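Local structure of probable porin (Pseudomonas aeruginosa, 4FSP) at residues R357-D362 and T385-F390; Q52-D57 and G75-R80; N276-G281 and L322-D327; L126-P131 and Q143-A148. The protein probably acts as an outer-membrane porin, a water-filled beta-barrel channel through which small solutes can enter the cell. One frame throughout, in Å; residues are numbered along the deposited sequence.

In the fold
The four contacts follow one another along the chain; none nests in or crosses another. Interaction 2 comes first and joins strands 47-59 and 67-80 as neighbouring staves of the barrel. Interaction 4 then closes a short loop between strands 119-123 and 148-152 that folds into the barrel; interactions 2 and 4 touch where Lys76 NZ meets Val144 CG2 at 3.7 Å. Interaction 3 closes a longer excursion, pairing strands 278-288 and 318-327. The loop between those strands carries Asn310, which reaches interaction 1, the hairpin of strands 358-368 and 378-388 near the C terminus. Interactions 1 and 3 nevertheless stay about 7 Å apart at their nearest atoms.

Interaction 1. Residues R357-D362 and T385-F390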
# COMPACT_ATOMS: atom_id res chain seq x y z
N ARG A 357 25.18 6.85 -1.68
CA ARG A 357 24.50 7.31 -0.47
C ARG A 357 23.35 8.26 -0.77
O ARG A 357 23.36 8.98 -1.78
CB ARG A 357 25.51 7.96 0.48
CG ARG A 357 26.66 7.01 0.85
CD ARG A 357 27.78 7.74 1.57
NE ARG A 357 28.89 6.83 1.85
CZ ARG A 357 28.91 5.97 2.87
NH1 ARG A 357 27.88 5.91 3.71
NH2 ARG A 357 29.96 5.18 3.06
N GLU A 358 22.35 8.24 0.11
CA GLU A 358 21.15 9.05 -0.06
C GLU A 358 20.37 9.09 1.25
O GLU A 358 20.52 8.19 2.10
CB GLU A 358 20.26 8.49 -1.19
CG GLU A 358 19.75 7.07 -0.94
CD GLU A 358 18.86 6.55 -2.05
OE1 GLU A 358 18.66 7.26 -3.06
OE2 GLU A 358 18.34 5.42 -1.92
N TRP A 359 19.57 10.14 1.44
CA TRP A 359 18.74 10.23 2.64
C TRP A 359 17.44 10.97 2.37
O TRP A 359 17.28 11.64 1.35
CB TRP A 359 19.53 10.84 3.82
CG TRP A 359 19.99 12.27 3.60
CD1 TRP A 359 21.19 12.68 3.10
CD2 TRP A 359 19.25 13.47 3.91
NE1 TRP A 359 21.24 14.06 3.07
CE2 TRP A 359 20.07 14.56 3.56
CE3 TRP A 359 17.99 13.71 4.46
CZ2 TRP A 359 19.66 15.88 3.74
CZ3 TRP A 359 17.58 15.03 4.62
CH2 TRP A 359 18.41 16.09 4.26
N GLU A 360 16.49 10.85 3.30
CA GLU A 360 15.19 11.50 3.19
C GLU A 360 14.62 11.81 4.57
O GLU A 360 14.71 10.98 5.49
CB GLU A 360 14.21 10.60 2.39
CG GLU A 360 12.81 11.24 2.19
CD GLU A 360 11.91 10.49 1.20
OE1 GLU A 360 12.42 9.77 0.31
OE2 GLU A 360 10.66 10.65 1.30
N ARG A 361 14.05 13.00 4.72
CA ARG A 361 13.31 13.34 5.93
C ARG A 361 11.88 13.69 5.55
O ARG A 361 11.64 14.57 4.72
CB ARG A 361 13.96 14.52 6.70
CG ARG A 361 12.95 15.36 7.53
CD ARG A 361 13.61 16.21 8.60
NE ARG A 361 14.01 15.40 9.75
CZ ARG A 361 13.53 15.55 10.98
NH1 ARG A 361 12.63 16.49 11.25
NH2 ARG A 361 13.96 14.75 11.95
N ASP A 362 10.93 12.97 6.14
CA ASP A 362 9.52 13.27 5.91
C ASP A 362 8.95 13.81 7.20
O ASP A 362 9.34 13.38 8.29
CB ASP A 362 8.72 12.01 5.54
CG ASP A 362 9.18 11.38 4.24
OD1 ASP A 362 9.81 12.10 3.42
OD2 ASP A 362 8.92 10.17 4.04
N THR A 385 12.08 16.02 2.15
CA THR A 385 13.36 16.43 1.62
C THR A 385 14.14 15.18 1.25
O THR A 385 14.36 14.31 2.11
CB THR A 385 14.17 17.20 2.67
OG1 THR A 385 13.47 18.40 3.04
CG2 THR A 385 15.53 17.55 2.11
N TYR A 386 14.56 15.09 -0.01
CA TYR A 386 15.30 13.93 -0.50
C TYR A 386 16.60 14.34 -1.17
O TYR A 386 16.60 15.14 -2.11
CB TYR A 386 14.45 13.12 -1.49
CG TYR A 386 15.21 12.04 -2.22
CD1 TYR A 386 15.63 10.89 -1.57
CD2 TYR A 386 15.50 12.15 -3.58
CE1 TYR A 386 16.31 9.89 -2.24
CE2 TYR A 386 16.19 11.15 -4.26
CZ TYR A 386 16.58 10.02 -3.58
OH TYR A 386 17.27 9.02 -4.22
N ARG A 387 17.69 13.77 -0.69
CA ARG A 387 19.01 14.04 -1.23
C ARG A 387 19.64 12.71 -1.63
O ARG A 387 19.61 11.74 -0.86
CB ARG A 387 19.88 14.72 -0.17
CG ARG A 387 19.31 16.03 0.34
CD ARG A 387 19.26 17.07 -0.77
NE ARG A 387 18.66 18.32 -0.31
CZ ARG A 387 17.40 18.69 -0.56
NH1 ARG A 387 16.61 17.90 -1.28
NH2 ARG A 387 16.95 19.85 -0.10
N SER A 388 20.22 12.67 -2.82
CA SER A 388 20.90 11.46 -3.28
C SER A 388 22.20 11.75 -4.03
O SER A 388 22.32 12.79 -4.70
CB SER A 388 19.96 10.62 -4.16
OG SER A 388 20.62 9.45 -4.62
N ALA A 389 23.17 10.85 -3.92
CA ALA A 389 24.41 10.97 -4.68
C ALA A 389 24.23 10.50 -6.13
O ALA A 389 24.99 10.91 -7.00
CB ALA A 389 25.52 10.18 -4.02
N PHE A 390 23.24 9.66 -6.38
CA PHE A 390 23.09 9.06 -7.70
C PHE A 390 21.80 9.38 -8.44
O PHE A 390 21.67 9.06 -9.63
CB PHE A 390 23.26 7.55 -7.62
CG PHE A 390 22.39 6.89 -6.58
CD1 PHE A 390 21.05 6.62 -6.85
CD2 PHE A 390 22.91 6.54 -5.34
CE1 PHE A 390 20.25 6.00 -5.89
CE2 PHE A 390 22.11 5.93 -4.38
CZ PHE A 390 20.78 5.66 -4.66
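Trp359 and Arg387 lie side by side and point the same way, the aliphatic part of the arginine spread over one face of the indole. Arg387 CG sits 3.4 Å from Trp359 CZ2, and Arg387 CB makes a CH-pi contact over the five-membered ring. Trp359 has its CG between the backbone N and the carbonyl carbon (chi1 63°), which swings the ring across the partner strand until Trp359 CH2 comes 3.9 Å from Thr385 CG2. Beyond CG the arginine bends (chi2 -64°), and its NH1 reaches back to Tyr386 O at 2.9 Å, approaching from above the carbonyl plane; Asp395 gives NH1 a salt bridge as well.

The opposite face carries Glu358, Glu360, Tyr386 and Ser388. Tyr386 OH donates to Glu358 OE1 at 2.5 Å, on the syn side of the carboxylate but well out of its plane, which is turned 66° from the ring. Ser388 OG adds a weak bond to the same oxygen, and Phe390 CZ approaches it to 3.1 Å. Ser388 OG also accepts from Phe390 N, an ST turn; the phenyl ring lies with one face over that hydroxyl. Glu360, whose carboxylate is bonded to the backbone of Tyr309 and Asn310, crosses Tyr386 at about a right angle.

Paired antiparallel backbones with side chains alternating between two faces are characteristic of a porin beta-barrel wall, here next to the short turn leading into strand 394-406.

Interaction 2. Residues Q52-D57 and G75-R80. With C8E ((hydroxyethyloxy)tri(ethyloxy)octane), chain H.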
# COMPACT_ATOMS: atom_id res chain seq x y z
N GLN A 52 -9.45 18.08 -7.82
CA GLN A 52 -10.56 17.72 -6.97
C GLN A 52 -11.09 16.35 -7.40
O GLN A 52 -11.36 16.10 -8.58
CB GLN A 52 -11.68 18.75 -7.08
CG GLN A 52 -12.86 18.46 -6.17
CD GLN A 52 -12.48 18.56 -4.70
OE1 GLN A 52 -11.72 19.44 -4.31
NE2 GLN A 52 -13.01 17.64 -3.89
N GLY A 53 -11.23 15.46 -6.43
CA GLY A 53 -11.77 14.15 -6.73
C GLY A 53 -13.08 13.90 -6.01
O GLY A 53 -13.29 14.34 -4.88
N PHE A 54 -13.94 13.16 -6.68
CA PHE A 54 -15.18 12.71 -6.10
C PHE A 54 -15.20 11.21 -6.24
O PHE A 54 -14.90 10.67 -7.30
CB PHE A 54 -16.35 13.29 -6.89
CG PHE A 54 -16.36 14.78 -6.94
CD1 PHE A 54 -15.58 15.48 -7.85
CD2 PHE A 54 -17.19 15.50 -6.09
CE1 PHE A 54 -15.61 16.87 -7.91
CE2 PHE A 54 -17.22 16.89 -6.13
CZ PHE A 54 -16.43 17.57 -7.04
N LEU A 55 -15.58 10.53 -5.16
CA LEU A 55 -15.54 9.09 -5.15
C LEU A 55 -16.82 8.51 -4.59
O LEU A 55 -17.09 8.62 -3.40
CB LEU A 55 -14.35 8.60 -4.32
CG LEU A 55 -14.14 7.08 -4.37
CD1 LEU A 55 -12.66 6.76 -4.50
CD2 LEU A 55 -14.71 6.41 -3.13
N PHE A 56 -17.59 7.87 -5.47
CA PHE A 56 -18.80 7.16 -5.06
C PHE A 56 -18.45 5.70 -4.78
O PHE A 56 -18.06 4.95 -5.69
CB PHE A 56 -19.84 7.27 -6.18
CG PHE A 56 -21.10 6.48 -5.93
CD1 PHE A 56 -22.06 6.95 -5.05
CD2 PHE A 56 -21.35 5.31 -6.63
CE1 PHE A 56 -23.24 6.23 -4.84
CE2 PHE A 56 -22.52 4.59 -6.43
CZ PHE A 56 -23.47 5.05 -5.53
N ASP A 57 -18.60 5.28 -3.53
CA ASP A 57 -18.23 3.93 -3.14
C ASP A 57 -19.46 3.18 -2.66
O ASP A 57 -19.96 3.43 -1.57
CB ASP A 57 -17.17 3.96 -2.03
CG ASP A 57 -16.62 2.58 -1.69
OD1 ASP A 57 -17.27 1.56 -2.02
OD2 ASP A 57 -15.54 2.50 -1.06
N GLY A 75 -17.35 4.69 -8.34
CA GLY A 75 -17.49 5.79 -9.28
C GLY A 75 -16.50 6.88 -8.93
O GLY A 75 -16.49 7.39 -7.80
N LYS A 76 -15.64 7.22 -9.88
CA LYS A 76 -14.63 8.24 -9.65
C LYS A 76 -14.74 9.38 -10.65
O LYS A 76 -14.86 9.16 -11.86
CB LYS A 76 -13.23 7.62 -9.71
CG LYS A 76 -13.06 6.44 -8.76
CD LYS A 76 -12.12 5.38 -9.31
CE LYS A 76 -10.69 5.87 -9.34
NZ LYS A 76 -9.78 4.74 -9.67
N LEU A 77 -14.71 10.61 -10.13
CA LEU A 77 -14.59 11.78 -10.98
C LEU A 77 -13.39 12.63 -10.54
O LEU A 77 -13.23 12.93 -9.35
CB LEU A 77 -15.88 12.61 -10.97
CG LEU A 77 -15.89 13.83 -11.89
CD1 LEU A 77 -15.80 13.39 -13.35
CD2 LEU A 77 -17.14 14.68 -11.66
N GLY A 78 -12.53 12.98 -11.49
CA GLY A 78 -11.37 13.80 -11.22
C GLY A 78 -11.28 15.01 -12.14
O GLY A 78 -11.42 14.88 -13.36
N VAL A 79 -11.05 16.18 -11.56
CA VAL A 79 -10.95 17.41 -12.34
C VAL A 79 -9.69 18.18 -11.96
O VAL A 79 -9.47 18.48 -10.79
CB VAL A 79 -12.18 18.30 -12.12
CG1 VAL A 79 -12.61 18.26 -10.67
CG2 VAL A 79 -11.90 19.71 -12.57
N ARG A 80 -8.86 18.50 -12.96
CA ARG A 80 -7.62 19.24 -12.71
C ARG A 80 -7.92 20.65 -12.23
O ARG A 80 -8.87 21.28 -12.70
CB ARG A 80 -6.72 19.27 -13.95
CG ARG A 80 -5.25 18.99 -13.64
CD ARG A 80 -4.31 19.74 -14.57
NE ARG A 80 -2.92 19.33 -14.37
CZ ARG A 80 -2.06 19.94 -13.56
NH1 ARG A 80 -2.43 21.00 -12.85
NH2 ARG A 80 -0.82 19.49 -13.45
C2 C8E H . -16.75 6.48 -20.12
C3 C8E H . -16.63 7.02 -18.70
C4 C8E H . -17.49 6.19 -17.76
C5 C8E H . -18.41 7.07 -16.93
C6 C8E H . -17.86 7.22 -15.51
C7 C8E H . -18.86 7.92 -14.59
C8 C8E H . -18.52 7.68 -13.12
O9 C8E H . -18.48 8.91 -12.42
C10 C8E H . -19.11 8.84 -11.16
C11 C8E H . -18.57 9.95 -10.26
O12 C8E H . -19.46 10.08 -9.18
C13 C8E H . -19.03 10.94 -8.15
C14 C8E H . -20.30 11.44 -7.46
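Phe54 and Leu77 stand side by side on one face of an antiparallel beta hairpin, a pair of adjacent staves in the porin barrel. Phe54 CB and Leu77 CB are 4.2 Å apart, and the Phe54 ring lies edge-on to the backbone, with Leu77 O in its plane. At the same edge Val79 CG1 approaches Phe54 CE1, 4.3 Å away. Val79 also covers the aliphatic start of Gln52, whose CB it meets at 3.7 Å through CG1; the amide of Gln52 turns away, and its OE1 is bonded to Asn31.

A detergent molecule lies along this face, as expected of a barrel surface that would meet lipid. Its C11 packs on Leu77 CB at 3.8 Å and its C13 on Phe54 CB, while C10 passes close to Gly75 CA, where the missing side chain lets the detergent's ethoxy part run near the backbone.

Beneath the side chains, three hydrogen-bonded pairs hold the register, each closed by two backbone bonds. Gly53 and Gly78 face each other between two of them. On the opposite face Leu55 meets the stem of Lys76, which continues toward Phe141 and Val144 of the loop folded into the barrel. Strands 24-38 and 105-116 flank the hairpin on its two outer edges. At the Gly75 end the backbone bonds close with Phe56 N giving to Gly75 O at 2.6 Å and Gly75 N to Phe56 O at 2.8 Å.

Interaction 3. Residues N276-G281 and L322-D327; sequences NGQAFG and LRYDCD. With C8E ((hydroxyethyloxy)tri(ethyloxy)octane), chain C.
The Tyr324 ring carries detergent on one face, with C4 of the chain 3.8 Å above its plane and offset toward the rim, while Gln278 OE1 and Phe280 meet it at the edge. The detergent marks this as probably the lipid-facing side of the porin barrel wall, where antiparallel strands 278-288 and 318-327 pair. Phe280 runs alongside Tyr324 and points the same way, its CE2 3.6 Å from Tyr324 CD1; the ring planes are inclined at 56°. Another detergent carbon, C6, lies at the edge of the phenyl ring.

Gln278 presents its amide almost perpendicular to the tyrosine ring. The hydroxyl bonds to OE1, though the modelled separation is too short to be trusted in detail. Gln278 CG, anti to the carbonyl carbon (chi1 -70°) and followed by an extended chain, carries the amide to that hydroxyl. Asn276 OD1 takes a weak bond from Gln278 NE2 at 3.3 Å, and Asn276 ND2 makes another weak one to detergent O12.

On the reverse face, Ala279 CB and Asp325 CB pack at 4.0 Å. A water lies within bonding distance of Asp325 OD1 and, more weakly, of Ala279 O, though it cannot serve every acceptor around it. Arg323 fixes the rotation of the carboxylate, gripping it side-on: NE meets the syn lone pair of Asp325 OD1 at 2.7 Å, almost in the guanidinium plane, and NH2 reaches OD2 at 2.8 Å.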
# COMPACT_ATOMS: atom_id res chain seq x y z
N ASN A 276 0.30 6.87 25.93
CA ASN A 276 -0.04 8.30 25.84
C ASN A 276 -0.05 8.89 24.43
O ASN A 276 -0.03 10.11 24.27
CB ASN A 276 0.81 9.16 26.80
CG ASN A 276 2.28 9.23 26.41
OD1 ASN A 276 2.65 9.07 25.24
ND2 ASN A 276 3.14 9.48 27.40
N GLY A 277 -0.06 8.03 23.41
CA GLY A 277 -0.18 8.49 22.04
C GLY A 277 1.13 8.64 21.27
O GLY A 277 1.13 9.03 20.10
N GLN A 278 2.25 8.33 21.92
CA GLN A 278 3.53 8.44 21.25
C GLN A 278 4.01 7.10 20.70
O GLN A 278 3.66 6.05 21.23
CB GLN A 278 4.59 9.01 22.19
CG GLN A 278 4.37 10.48 22.51
CD GLN A 278 5.48 11.05 23.35
OE1 GLN A 278 6.32 11.81 22.86
NE2 GLN A 278 5.50 10.69 24.63
N ALA A 279 4.82 7.15 19.65
CA ALA A 279 5.45 5.94 19.10
C ALA A 279 6.86 6.23 18.61
O ALA A 279 7.12 7.26 17.98
CB ALA A 279 4.59 5.36 17.95
N PHE A 280 7.78 5.32 18.91
CA PHE A 280 9.14 5.45 18.43
C PHE A 280 9.49 4.21 17.61
O PHE A 280 9.28 3.08 18.05
CB PHE A 280 10.13 5.58 19.59
CG PHE A 280 9.80 6.68 20.56
CD1 PHE A 280 8.91 6.46 21.61
CD2 PHE A 280 10.41 7.91 20.47
CE1 PHE A 280 8.63 7.46 22.51
CE2 PHE A 280 10.13 8.92 21.38
CZ PHE A 280 9.23 8.69 22.40
N GLY A 281 10.03 4.43 16.42
CA GLY A 281 10.23 3.33 15.51
C GLY A 281 11.62 3.34 14.93
O GLY A 281 12.23 4.39 14.70
N LEU A 322 14.62 6.14 11.52
CA LEU A 322 14.08 6.52 12.83
C LEU A 322 12.77 7.23 12.58
O LEU A 322 12.66 8.04 11.67
CB LEU A 322 15.01 7.49 13.56
CG LEU A 322 16.13 6.98 14.46
CD1 LEU A 322 16.28 5.48 14.37
CD2 LEU A 322 17.44 7.69 14.09
N ARG A 323 11.78 6.95 13.41
CA ARG A 323 10.48 7.54 13.20
C ARG A 323 9.82 7.87 14.54
O ARG A 323 9.90 7.11 15.49
CB ARG A 323 9.61 6.58 12.39
CG ARG A 323 8.14 6.93 12.41
CD ARG A 323 7.30 6.06 11.49
NE ARG A 323 5.89 6.36 11.68
CZ ARG A 323 4.95 6.22 10.75
NH1 ARG A 323 5.26 5.76 9.54
NH2 ARG A 323 3.69 6.53 11.03
N TYR A 324 9.16 9.03 14.60
CA TYR A 324 8.42 9.40 15.78
C TYR A 324 7.00 9.79 15.41
O TYR A 324 6.80 10.61 14.50
CB TYR A 324 9.10 10.57 16.47
CG TYR A 324 8.27 11.18 17.58
CD1 TYR A 324 8.26 10.61 18.85
CD2 TYR A 324 7.52 12.32 17.37
CE1 TYR A 324 7.51 11.15 19.87
CE2 TYR A 324 6.76 12.87 18.40
CZ TYR A 324 6.77 12.28 19.65
OH TYR A 324 6.03 12.81 20.68
N ASP A 325 6.01 9.22 16.10
CA ASP A 325 4.61 9.63 15.94
C ASP A 325 4.09 10.19 17.25
O ASP A 325 4.48 9.75 18.33
CB ASP A 325 3.73 8.44 15.55
CG ASP A 325 4.07 7.88 14.20
OD1 ASP A 325 5.05 7.10 14.10
OD2 ASP A 325 3.36 8.22 13.23
N CYS A 326 3.18 11.16 17.14
CA CYS A 326 2.49 11.70 18.30
C CYS A 326 1.02 11.99 18.01
O CYS A 326 0.70 12.67 17.03
CB CYS A 326 3.17 12.97 18.80
SG CYS A 326 2.39 13.66 20.28
N ASP A 327 0.14 11.45 18.85
CA ASP A 327 -1.28 11.75 18.81
C ASP A 327 -1.55 12.75 19.93
O ASP A 327 -1.24 12.48 21.09
CB ASP A 327 -2.10 10.48 19.06
CG ASP A 327 -3.60 10.67 18.81
OD1 ASP A 327 -4.06 11.83 18.75
OD2 ASP A 327 -4.32 9.66 18.67
C1 C8E C . 11.13 14.88 16.96
C2 C8E C . 11.35 14.04 18.22
C3 C8E C . 10.34 14.40 19.30
C4 C8E C . 10.45 13.49 20.52
C5 C8E C . 9.53 13.93 21.66
C6 C8E C . 9.47 12.84 22.72
C7 C8E C . 8.79 13.23 24.03
C8 C8E C . 8.88 12.03 24.96
O9 C8E C . 8.71 12.35 26.33
C10 C8E C . 7.48 11.87 26.83
C11 C8E C . 7.70 10.56 27.59
O12 C8E C . 6.48 9.83 27.59
O HOH W 1 7.13 5.82 15.42

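Interaction 4. Residues L126-P131 and Q143-A148; sequences LVPKLP and QVFQGA
Leu126 N gives the shortest polar bond here, to Phe145 O at 2.6 Å. Its N-H...O angle of 136° is well bent. The return bond, Phe145 N to Leu126 O, is 2.9 Å and much straighter at 166°. Together they make one antiparallel hydrogen-bonded pair, a single bridge rather than a long ladder.

The side chains spread from this bridge to both sides. Leu126, with CG beside the backbone N (chi1 -66°), reaches along the partner segment until CD1 lies 3.6 Å from Gly147 C, packing on the backbone just where the chain turns a corner. Gly147 adopts backbone angles at which any CB would collide with the carbonyl oxygen before it. Phe145 points to the same side as Leu126, and its CD1 meets Pro128 CD at 4.0 Å, the two side chains crossing at about a right angle; Ile133 packs on both. Val144 covers the bridge with CG1, 3.6 Å from Leu126 N, while its CG2 makes a looser contact with Val127 CG2 at 4.4 Å.

The loop closed here follows strand 119-123 and leads back into the wall at strand 148-152, consistent with the inward-folded third loop that narrows the channel in porins of this kind. Strand 158-168 borders the bridge, pairing with Gln146 and Ala148 through the backbone and touching Leu126 and Phe145 through Leu165 and Val168. Strand 105-116 is met by Val144, at Arg107 and Asp109.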
# COMPACT_ATOMS: atom_id res chain seq x y z
N LEU A 126 -10.40 -4.53 -8.67
CA LEU A 126 -9.78 -5.01 -7.44
C LEU A 126 -8.77 -3.99 -6.94
O LEU A 126 -8.07 -3.36 -7.73
CB LEU A 126 -9.06 -6.33 -7.71
CG LEU A 126 -9.92 -7.54 -8.07
CD1 LEU A 126 -9.04 -8.71 -8.45
CD2 LEU A 126 -10.82 -7.91 -6.88
N VAL A 127 -8.70 -3.82 -5.62
CA VAL A 127 -7.66 -2.98 -5.04
C VAL A 127 -6.91 -3.86 -4.03
O VAL A 127 -7.17 -3.82 -2.83
CB VAL A 127 -8.27 -1.72 -4.39
CG1 VAL A 127 -7.19 -0.80 -3.84
CG2 VAL A 127 -9.07 -0.95 -5.41
N PRO A 128 -6.01 -4.71 -4.54
CA PRO A 128 -5.38 -5.68 -3.62
C PRO A 128 -4.46 -5.00 -2.59
O PRO A 128 -3.78 -4.02 -2.90
CB PRO A 128 -4.55 -6.57 -4.55
CG PRO A 128 -5.14 -6.35 -5.94
CD PRO A 128 -5.59 -4.91 -5.94
N LYS A 129 -4.48 -5.52 -1.37
CA LYS A 129 -3.54 -5.09 -0.34
C LYS A 129 -2.69 -6.27 0.11
O LYS A 129 -2.95 -6.86 1.15
CB LYS A 129 -4.29 -4.51 0.87
CG LYS A 129 -5.13 -3.28 0.55
CD LYS A 129 -5.38 -2.44 1.81
CE LYS A 129 -4.12 -2.32 2.69
NZ LYS A 129 -2.94 -1.68 2.02
N LEU A 130 -1.66 -6.59 -0.67
CA LEU A 130 -0.83 -7.77 -0.40
C LEU A 130 0.66 -7.43 -0.43
O LEU A 130 1.08 -6.44 -1.05
CB LEU A 130 -1.14 -8.86 -1.43
CG LEU A 130 -2.58 -9.34 -1.51
CD1 LEU A 130 -2.76 -10.16 -2.78
CD2 LEU A 130 -2.91 -10.18 -0.27
N PRO A 131 1.49 -8.27 0.22
CA PRO A 131 2.93 -7.98 0.26
C PRO A 131 3.53 -7.83 -1.14
O PRO A 131 4.59 -7.21 -1.30
CB PRO A 131 3.52 -9.23 0.96
CG PRO A 131 2.40 -9.71 1.85
CD PRO A 131 1.14 -9.45 1.04
N GLN A 143 -4.89 2.97 -7.86
CA GLN A 143 -5.16 2.25 -9.11
C GLN A 143 -6.15 1.11 -8.89
O GLN A 143 -6.13 0.45 -7.83
CB GLN A 143 -3.87 1.70 -9.72
CG GLN A 143 -3.01 2.73 -10.40
CD GLN A 143 -3.78 3.61 -11.37
OE1 GLN A 143 -4.19 4.72 -11.02
NE2 GLN A 143 -3.99 3.11 -12.58
N VAL A 144 -7.00 0.86 -9.88
CA VAL A 144 -7.86 -0.32 -9.86
C VAL A 144 -7.36 -1.37 -10.84
O VAL A 144 -7.12 -1.05 -12.00
CB VAL A 144 -9.31 0.01 -10.17
CG1 VAL A 144 -10.17 -1.25 -10.08
CG2 VAL A 144 -9.81 1.06 -9.20
N PHE A 145 -7.18 -2.60 -10.35
CA PHE A 145 -6.72 -3.71 -11.18
C PHE A 145 -7.91 -4.57 -11.57
O PHE A 145 -8.87 -4.70 -10.81
CB PHE A 145 -5.69 -4.57 -10.40
CG PHE A 145 -4.38 -3.85 -10.11
CD1 PHE A 145 -4.29 -2.91 -9.09
CD2 PHE A 145 -3.24 -4.13 -10.86
CE1 PHE A 145 -3.09 -2.24 -8.83
CE2 PHE A 145 -2.03 -3.47 -10.60
CZ PHE A 145 -1.96 -2.52 -9.59
N GLN A 146 -7.87 -5.16 -12.76
CA GLN A 146 -8.93 -6.09 -13.15
C GLN A 146 -8.43 -7.50 -12.96
O GLN A 146 -7.27 -7.81 -13.26
CB GLN A 146 -9.35 -5.89 -14.62
CG GLN A 146 -9.91 -4.49 -14.96
CD GLN A 146 -11.19 -4.15 -14.20
OE1 GLN A 146 -12.04 -5.01 -13.97
NE2 GLN A 146 -11.33 -2.88 -13.81
N GLY A 147 -9.31 -8.36 -12.46
CA GLY A 147 -9.01 -9.78 -12.38
C GLY A 147 -9.97 -10.49 -11.44
O GLY A 147 -11.14 -10.12 -11.34
N ALA A 148 -9.47 -11.52 -10.78
CA ALA A 148 -10.27 -12.32 -9.87
C ALA A 148 -9.42 -12.63 -8.66
O ALA A 148 -8.25 -12.96 -8.79
CB ALA A 148 -10.70 -13.61 -10.53